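Local structure of DUF3836 domain-containing protein (Bacteroides vulgatus, 4R8O) at residues Asn39-Ala44 and Arg48-Ala53; Ile69-Thr72 and Ser77-Thr80. The protein is of unknown function but folds as a DUF3836 family domain, a single-layer antiparallel beta sheet thought to have evolved from beta-hairpin repeats. One frame throughout, in Å; residues are numbered along the deposited sequence.

Contact 1: residues Asn39-Ala44 and Arg48-Ala53; sequences NYKYDA and RTEDEA
Tyr42 and Arg48 face each other at the turn end of an antiparallel beta hairpin, strands 31-42 and 48-57, in a single-layer sheet. Between the pairs Asn39-Glu52 and Tyr42-Arg48 one strand has two residues and the other three, so the hairpin carries a beta bulge. Thr49, at phi/psi -115/-37, is the extra residue: its N lies 2.7 Å from Lys41 O, to which Glu50 N adds a weak second bond. At the far end Asn39 N reaches Glu52 O at 2.8 Å, and Glu52 N returns a bond to Asn39 O.

Arg48 runs alongside Tyr42, CG anti to the backbone N, then bends at its third torsion, bringing NE and NH2 side-on to one phenol oxygen. Arg48 NH2 to Tyr42 OH is 2.6 Å and Arg48 NE to Tyr42 OH 3.1 Å, both nearly in the guanidinium plane. One flat side of the same group lies over the Tyr40 ring in an offset cation-pi stack, Arg48 CZ 4.0 Å from the centroid of the Tyr40 ring, planes 22° apart. Asp51, whose OD1 is hydrogen-bonded to His38, sits obliquely by Tyr40 CE1. Replacing Arg48 by an alanine would probably leave one face of the Tyr40 ring without its flat partner and Tyr42 OH without its two N-H donors. Because Tyr42 OH also bonds Val19 O, which can only accept, the phenol proton must go to the neighbouring strand 18-28 while its oxygen takes both arginine bonds; the charge on Arg48 would probably polarise the hydroxyl and strengthen that link.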
ATOM      1  N   ASN A  39      -3.780  -0.818   0.891  1.00 52.76           N
ATOM      2  CA  ASN A  39      -4.527  -2.080   1.062  1.00 44.68           C
ATOM      3  C   ASN A  39      -3.502  -3.129   1.448  1.00 44.36           C
ATOM      4  O   ASN A  39      -2.544  -3.324   0.732  1.00 39.81           O
ATOM      5  CB  ASN A  39      -5.205  -2.407  -0.239  1.00 45.53           C
ATOM      6  CG  ASN A  39      -6.148  -1.281  -0.692  1.00 49.22           C
ATOM      7  OD1 ASN A  39      -7.016  -0.838   0.083  1.00 60.07           O
ATOM      8  ND2 ASN A  39      -5.980  -0.797  -1.925  1.00 47.05           N
ATOM      9  N   TYR A  40      -3.698  -3.758   2.608  1.00 47.62           N
ATOM     10  CA  TYR A  40      -2.769  -4.714   3.197  1.00 49.09           C
ATOM     11  C   TYR A  40      -3.284  -6.161   3.141  1.00 48.11           C
ATOM     12  O   TYR A  40      -4.472  -6.366   3.293  1.00 50.36           O
ATOM     13  CB  TYR A  40      -2.607  -4.379   4.673  1.00 51.54           C
ATOM     14  CG  TYR A  40      -2.169  -2.989   4.925  1.00 52.34           C
ATOM     15  CD1 TYR A  40      -0.873  -2.607   4.653  1.00 56.36           C
ATOM     16  CD2 TYR A  40      -3.038  -2.051   5.466  1.00 56.55           C
ATOM     17  CE1 TYR A  40      -0.445  -1.309   4.899  1.00 60.27           C
ATOM     18  CE2 TYR A  40      -2.638  -0.751   5.718  1.00 54.51           C
ATOM     19  CZ  TYR A  40      -1.338  -0.380   5.431  1.00 60.94           C
ATOM     20  OH  TYR A  40      -0.927   0.911   5.651  1.00 59.08           O
ATOM     21  N   LYS A  41      -2.384  -7.138   2.972  1.00 48.88           N
ATOM     22  CA  LYS A  41      -2.715  -8.580   2.983  1.00 47.93           C
ATOM     23  C   LYS A  41      -1.800  -9.226   3.976  1.00 45.28           C
ATOM     24  O   LYS A  41      -0.697  -8.750   4.191  1.00 48.74           O
ATOM     25  CB  LYS A  41      -2.484  -9.230   1.614  1.00 51.83           C
ATOM     26  CG  LYS A  41      -3.088  -8.434   0.470  1.00 59.48           C
ATOM     27  CD  LYS A  41      -3.419  -9.217  -0.794  1.00 63.17           C
ATOM     28  CE  LYS A  41      -4.545  -8.504  -1.579  1.00 65.75           C
ATOM     29  NZ  LYS A  41      -5.814  -8.170  -0.827  1.00 65.06           N
ATOM     30  N   TYR A  42      -2.233 -10.324   4.572  1.00 48.61           N
ATOM     31  CA  TYR A  42      -1.440 -11.012   5.616  1.00 52.34           C
ATOM     32  C   TYR A  42      -1.359 -12.482   5.274  1.00 50.58           C
ATOM     33  O   TYR A  42      -2.153 -12.954   4.479  1.00 52.95           O
ATOM     34  CB  TYR A  42      -2.082 -10.769   6.996  1.00 56.30           C
ATOM     35  CG  TYR A  42      -2.061  -9.292   7.421  1.00 55.10           C
ATOM     36  CD1 TYR A  42      -2.955  -8.368   6.873  1.00 60.55           C
ATOM     37  CD2 TYR A  42      -1.135  -8.815   8.345  1.00 60.36           C
ATOM     38  CE1 TYR A  42      -2.924  -7.009   7.222  1.00 59.94           C
ATOM     39  CE2 TYR A  42      -1.092  -7.452   8.700  1.00 59.45           C
ATOM     40  CZ  TYR A  42      -1.988  -6.556   8.134  1.00 58.81           C
ATOM     41  OH  TYR A  42      -1.967  -5.220   8.476  1.00 65.77           O
ATOM     42  N   ASP A  43      -0.381 -13.195   5.815  1.00 54.08           N
ATOM     43  CA  ASP A  43      -0.319 -14.657   5.649  1.00 59.54           C
ATOM     44  C   ASP A  43      -1.191 -15.338   6.711  1.00 58.86           C
ATOM     45  O   ASP A  43      -1.909 -14.667   7.412  1.00 57.80           O
ATOM     46  CB  ASP A  43       1.128 -15.143   5.684  1.00 62.03           C
ATOM     47  CG  ASP A  43       1.840 -14.829   6.980  1.00 65.56           C
ATOM     48  OD1 ASP A  43       1.239 -14.850   8.092  1.00 66.94           O
ATOM     49  OD2 ASP A  43       3.027 -14.522   6.857  1.00 60.82           O
ATOM     50  N   ALA A  44      -1.100 -16.660   6.840  1.00 68.81           N
ATOM     51  CA  ALA A  44      -1.856 -17.430   7.855  1.00 72.86           C
ATOM     52  C   ALA A  44      -1.356 -17.150   9.269  1.00 78.59           C
ATOM     53  O   ALA A  44      -2.158 -16.881  10.174  1.00 78.98           O
ATOM     54  CB  ALA A  44      -1.799 -18.923   7.567  1.00 70.05           C
ATOM     55  N   ARG A  48       2.354  -9.336   7.748  1.00 56.62           N
ATOM     56  CA  ARG A  48       1.950  -8.567   6.625  1.00 55.51           C
ATOM     57  C   ARG A  48       2.724  -8.993   5.392  1.00 54.10           C
ATOM     58  O   ARG A  48       3.941  -9.104   5.430  1.00 49.76           O
ATOM     59  CB  ARG A  48       2.181  -7.087   6.876  1.00 59.66           C
ATOM     60  CG  ARG A  48       1.644  -6.205   5.754  1.00 58.77           C
ATOM     61  CD  ARG A  48       1.722  -4.752   6.157  1.00 64.10           C
ATOM     62  NE  ARG A  48       0.648  -4.402   7.107  1.00 65.06           N
ATOM     63  CZ  ARG A  48       0.629  -3.326   7.904  1.00 66.93           C
ATOM     64  NH1 ARG A  48       1.653  -2.458   7.932  1.00 66.66           N
ATOM     65  NH2 ARG A  48      -0.417  -3.122   8.716  1.00 61.07           N
ATOM     66  N   THR A  49       2.007  -9.133   4.283  1.00 54.08           N
ATOM     67  CA  THR A  49       2.587  -9.619   3.026  1.00 53.77           C
ATOM     68  C   THR A  49       2.593  -8.632   1.895  1.00 49.70           C
ATOM     69  O   THR A  49       3.532  -8.630   1.106  1.00 57.60           O
ATOM     70  CB  THR A  49       1.873 -10.901   2.639  1.00 53.94           C
ATOM     71  OG1 THR A  49       2.501 -11.931   3.399  1.00 49.77           O
ATOM     72  CG2 THR A  49       2.021 -11.249   1.174  1.00 63.79           C
ATOM     73  N   GLU A  50       1.553  -7.833   1.779  1.00 48.70           N
ATOM     74  CA  GLU A  50       1.502  -6.770   0.772  1.00 46.23           C
ATOM     75  C   GLU A  50       1.198  -5.463   1.447  1.00 45.08           C
ATOM     76  O   GLU A  50       0.813  -5.404   2.600  1.00 44.61           O
ATOM     77  CB  GLU A  50       0.402  -7.055  -0.230  1.00 46.96           C
ATOM     78  CG  GLU A  50       0.586  -6.495  -1.633  1.00 47.21           C
ATOM     79  CD  GLU A  50      -0.380  -7.182  -2.564  1.00 47.81           C
ATOM     80  OE1 GLU A  50      -0.205  -8.410  -2.819  1.00 57.10           O
ATOM     81  OE2 GLU A  50      -1.362  -6.543  -2.973  1.00 52.74           O
ATOM     82  N   ASP A  51       1.388  -4.406   0.696  1.00 46.95           N
ATOM     83  CA  ASP A  51       1.017  -3.069   1.096  1.00 49.43           C
ATOM     84  C   ASP A  51       0.864  -2.324  -0.196  1.00 44.01           C
ATOM     85  O   ASP A  51       1.790  -1.672  -0.635  1.00 45.80           O
ATOM     86  CB  ASP A  51       2.125  -2.442   1.991  1.00 52.40           C
ATOM     87  CG  ASP A  51       1.917  -0.945   2.266  1.00 57.66           C
ATOM     88  OD1 ASP A  51       0.997  -0.344   1.675  1.00 59.60           O
ATOM     89  OD2 ASP A  51       2.674  -0.367   3.096  1.00 64.62           O
ATOM     90  N   GLU A  52      -0.298  -2.443  -0.794  1.00 42.44           N
ATOM     91  CA  GLU A  52      -0.592  -1.775  -2.052  1.00 46.47           C
ATOM     92  C   GLU A  52      -0.933  -0.320  -1.779  1.00 46.26           C
ATOM     93  O   GLU A  52      -1.835  -0.025  -1.005  1.00 55.65           O
ATOM     94  CB  GLU A  52      -1.771  -2.464  -2.725  1.00 47.90           C
ATOM     95  CG  GLU A  52      -1.992  -2.023  -4.146  1.00 54.01           C
ATOM     96  CD  GLU A  52      -3.258  -2.590  -4.743  1.00 57.49           C
ATOM     97  OE1 GLU A  52      -3.846  -3.548  -4.186  1.00 75.36           O
ATOM     98  OE2 GLU A  52      -3.669  -2.088  -5.791  1.00 57.32           O
ATOM     99  N   ALA A  53      -0.252   0.579  -2.460  1.00 51.18           N
ATOM    100  CA  ALA A  53      -0.345   2.042  -2.236  1.00 46.96           C
ATOM    101  C   ALA A  53      -1.021   2.669  -3.421  1.00 48.89           C
ATOM    102  O   ALA A  53      -0.411   2.755  -4.485  1.00 53.03           O
ATOM    103  CB  ALA A  53       1.048   2.596  -2.115  1.00 49.21           C
TER

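Contact 2: residues Ile69-Thr72 and Ser77-Thr80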
ATOM      1  N   ILE A  69       4.388  -3.031  -2.298  1.00 47.93           N
ATOM      2  CA  ILE A  69       5.490  -3.650  -1.605  1.00 48.51           C
ATOM      3  C   ILE A  69       5.059  -5.027  -1.129  1.00 49.37           C
ATOM      4  O   ILE A  69       3.927  -5.191  -0.677  1.00 50.94           O
ATOM      5  CB  ILE A  69       5.817  -2.900  -0.333  1.00 52.22           C
ATOM      6  CG1 ILE A  69       5.977  -1.394  -0.616  1.00 60.17           C
ATOM      7  CG2 ILE A  69       7.078  -3.471   0.281  1.00 57.56           C
ATOM      8  CD1 ILE A  69       6.021  -0.538   0.642  1.00 59.73           C
ATOM      9  N   ARG A  70       5.977  -5.986  -1.186  1.00 53.54           N
ATOM     10  CA  ARG A  70       5.716  -7.386  -0.833  1.00 48.19           C
ATOM     11  C   ARG A  70       6.810  -7.862   0.077  1.00 47.60           C
ATOM     12  O   ARG A  70       7.969  -7.583  -0.188  1.00 50.79           O
ATOM     13  CB  ARG A  70       5.626  -8.239  -2.084  1.00 45.73           C
ATOM     14  CG  ARG A  70       4.359  -7.873  -2.852  1.00 47.82           C
ATOM     15  CD  ARG A  70       3.904  -8.842  -3.952  1.00 41.97           C
ATOM     16  NE  ARG A  70       3.055  -8.058  -4.842  1.00 40.35           N
ATOM     17  CZ  ARG A  70       2.695  -8.358  -6.094  1.00 47.03           C
ATOM     18  NH1 ARG A  70       3.052  -9.500  -6.686  1.00 53.14           N
ATOM     19  NH2 ARG A  70       1.931  -7.490  -6.772  1.00 45.16           N
ATOM     20  N   TYR A  71       6.431  -8.511   1.172  1.00 43.96           N
ATOM     21  CA  TYR A  71       7.365  -8.881   2.232  1.00 47.37           C
ATOM     22  C   TYR A  71       7.441 -10.383   2.290  1.00 51.40           C
ATOM     23  O   TYR A  71       6.418 -11.055   2.128  1.00 51.47           O
ATOM     24  CB  TYR A  71       6.876  -8.336   3.552  1.00 47.94           C
ATOM     25  CG  TYR A  71       6.762  -6.804   3.648  1.00 48.42           C
ATOM     26  CD1 TYR A  71       7.880  -6.009   3.944  1.00 51.19           C
ATOM     27  CD2 TYR A  71       5.523  -6.155   3.503  1.00 50.68           C
ATOM     28  CE1 TYR A  71       7.780  -4.619   4.073  1.00 52.97           C
ATOM     29  CE2 TYR A  71       5.413  -4.757   3.634  1.00 49.33           C
ATOM     30  CZ  TYR A  71       6.547  -4.004   3.921  1.00 54.01           C
ATOM     31  OH  TYR A  71       6.470  -2.639   4.073  1.00 66.89           O
ATOM     32  N   THR A  72       8.657 -10.903   2.441  1.00 54.93           N
ATOM     33  CA  THR A  72       8.903 -12.327   2.544  1.00 55.58           C
ATOM     34  C   THR A  72       9.747 -12.578   3.763  1.00 61.12           C
ATOM     35  O   THR A  72      10.730 -11.864   4.013  1.00 58.10           O
ATOM     36  CB  THR A  72       9.637 -12.812   1.323  1.00 61.18           C
ATOM     37  OG1 THR A  72       8.887 -12.419   0.168  1.00 62.12           O
ATOM     38  CG2 THR A  72       9.812 -14.332   1.358  1.00 63.35           C
ATOM     39  N   SER A  77      15.794 -13.696   7.971  1.00 97.95           N
ATOM     40  CA  SER A  77      15.830 -12.625   7.006  1.00 90.16           C
ATOM     41  C   SER A  77      14.441 -12.274   6.456  1.00 81.33           C
ATOM     42  O   SER A  77      13.658 -13.159   6.116  1.00 77.21           O
ATOM     43  CB  SER A  77      16.772 -13.065   5.883  1.00 93.40           C
ATOM     44  OG  SER A  77      16.713 -12.233   4.754  1.00107.02           O
HETATM   45  N   MSE A  78      14.138 -10.983   6.418  1.00 72.10           N
HETATM   46  CA  MSE A  78      12.993 -10.495   5.672  1.00 71.70           C
HETATM   47  C   MSE A  78      13.444  -9.881   4.387  1.00 70.31           C
HETATM   48  O   MSE A  78      14.354  -9.065   4.381  1.00 71.47           O
HETATM   49  CB  MSE A  78      12.214  -9.429   6.414  1.00 75.10           C
HETATM   50  CG  MSE A  78      10.874  -9.165   5.726  1.00 73.34           C
HETATM   51 SE   MSE A  78       9.813  -7.864   6.733  0.75 79.13          SE
HETATM   52  CE  MSE A  78      10.943  -6.261   6.654  1.00 74.37           C
ATOM     53  N   THR A  79      12.750 -10.202   3.299  1.00 69.49           N
ATOM     54  CA  THR A  79      12.999  -9.591   1.995  1.00 66.14           C
ATOM     55  C   THR A  79      11.801  -8.754   1.547  1.00 69.97           C
ATOM     56  O   THR A  79      10.668  -9.258   1.496  1.00 76.75           O
ATOM     57  CB  THR A  79      13.273 -10.657   0.947  1.00 68.79           C
ATOM     58  OG1 THR A  79      14.255 -11.580   1.454  1.00 73.21           O
ATOM     59  CG2 THR A  79      13.763 -10.022  -0.351  1.00 72.56           C
ATOM     60  N   THR A  80      12.063  -7.498   1.171  1.00 66.98           N
ATOM     61  CA  THR A  80      11.022  -6.570   0.733  1.00 56.67           C
ATOM     62  C   THR A  80      11.280  -6.252  -0.718  1.00 51.36           C
ATOM     63  O   THR A  80      12.394  -5.882  -1.099  1.00 53.33           O
ATOM     64  CB  THR A  80      11.006  -5.267   1.552  1.00 57.82           C
ATOM     65  OG1 THR A  80      11.872  -4.305   0.955  1.00 72.11           O
ATOM     66  CG2 THR A  80      11.466  -5.501   2.955  1.00 54.99           C
TER
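Selenium, from a Met78 present as selenomethionine, lies beside the Tyr71 ring, with Met78 SE 3.9 Å from Tyr71 CD1. The approach is neither over the face nor at the edge: SE is 5.0 Å from the ring centroid on a line 59° off the ring normal, an oblique Met-aromatic contact. The Met78 chain stays extended through its first two torsions (chi1 -168°), which carries SE out to the ring of the facing strand, and bends only at the third. Thr80 brings its methyl to the same ring atom from the other side of the ring plane, Thr80 CG2 to Tyr71 CD1 being 3.8 Å.

These side chains lie on one face of a beta hairpin made by strands 62-73 and 78-86, the segment axes running at 164°. Tyr71 with Thr80 is a non-hydrogen-bonded pair. Thr72 with Thr79 is the hydrogen-bonded one, closed by Thr72 N to Thr79 O at 2.8 Å and Thr79 N to Thr72 O at 2.7 Å; their side chains turn to the other face. Backbone CA-H...O contacts fill in between, among them Thr80 CA to Arg70 O at 3.3 Å. One face of the Tyr71 ring is overlain near its rim by Ile69 CG2, while Thr79 touches Thr99 and Thr101 on strand 91-102.

How the contacts relate
From the N terminus the chain lays down strands 8-15 and 18-28 before running along strand 31-42, turns through the residues between Ala44 and Arg48, and comes back along strand 48-57; contact 1 closes this loop. It next passes into strand 62-73, turns again after Tyr73, and returns on strand 78-86, where contact 2 closes the second loop. The two follow in series, neither nesting nor crossing, with centres about 11 Å apart. Strands 48-57 and 62-73 are neighbours in the sheet, and the hairpins meet there: Thr49 O and Tyr71 N, 2.9 Å apart, probably share a hydrogen bond, and Glu50 CG packs on Ile69 O. Successive hairpins thus continue one antiparallel layer.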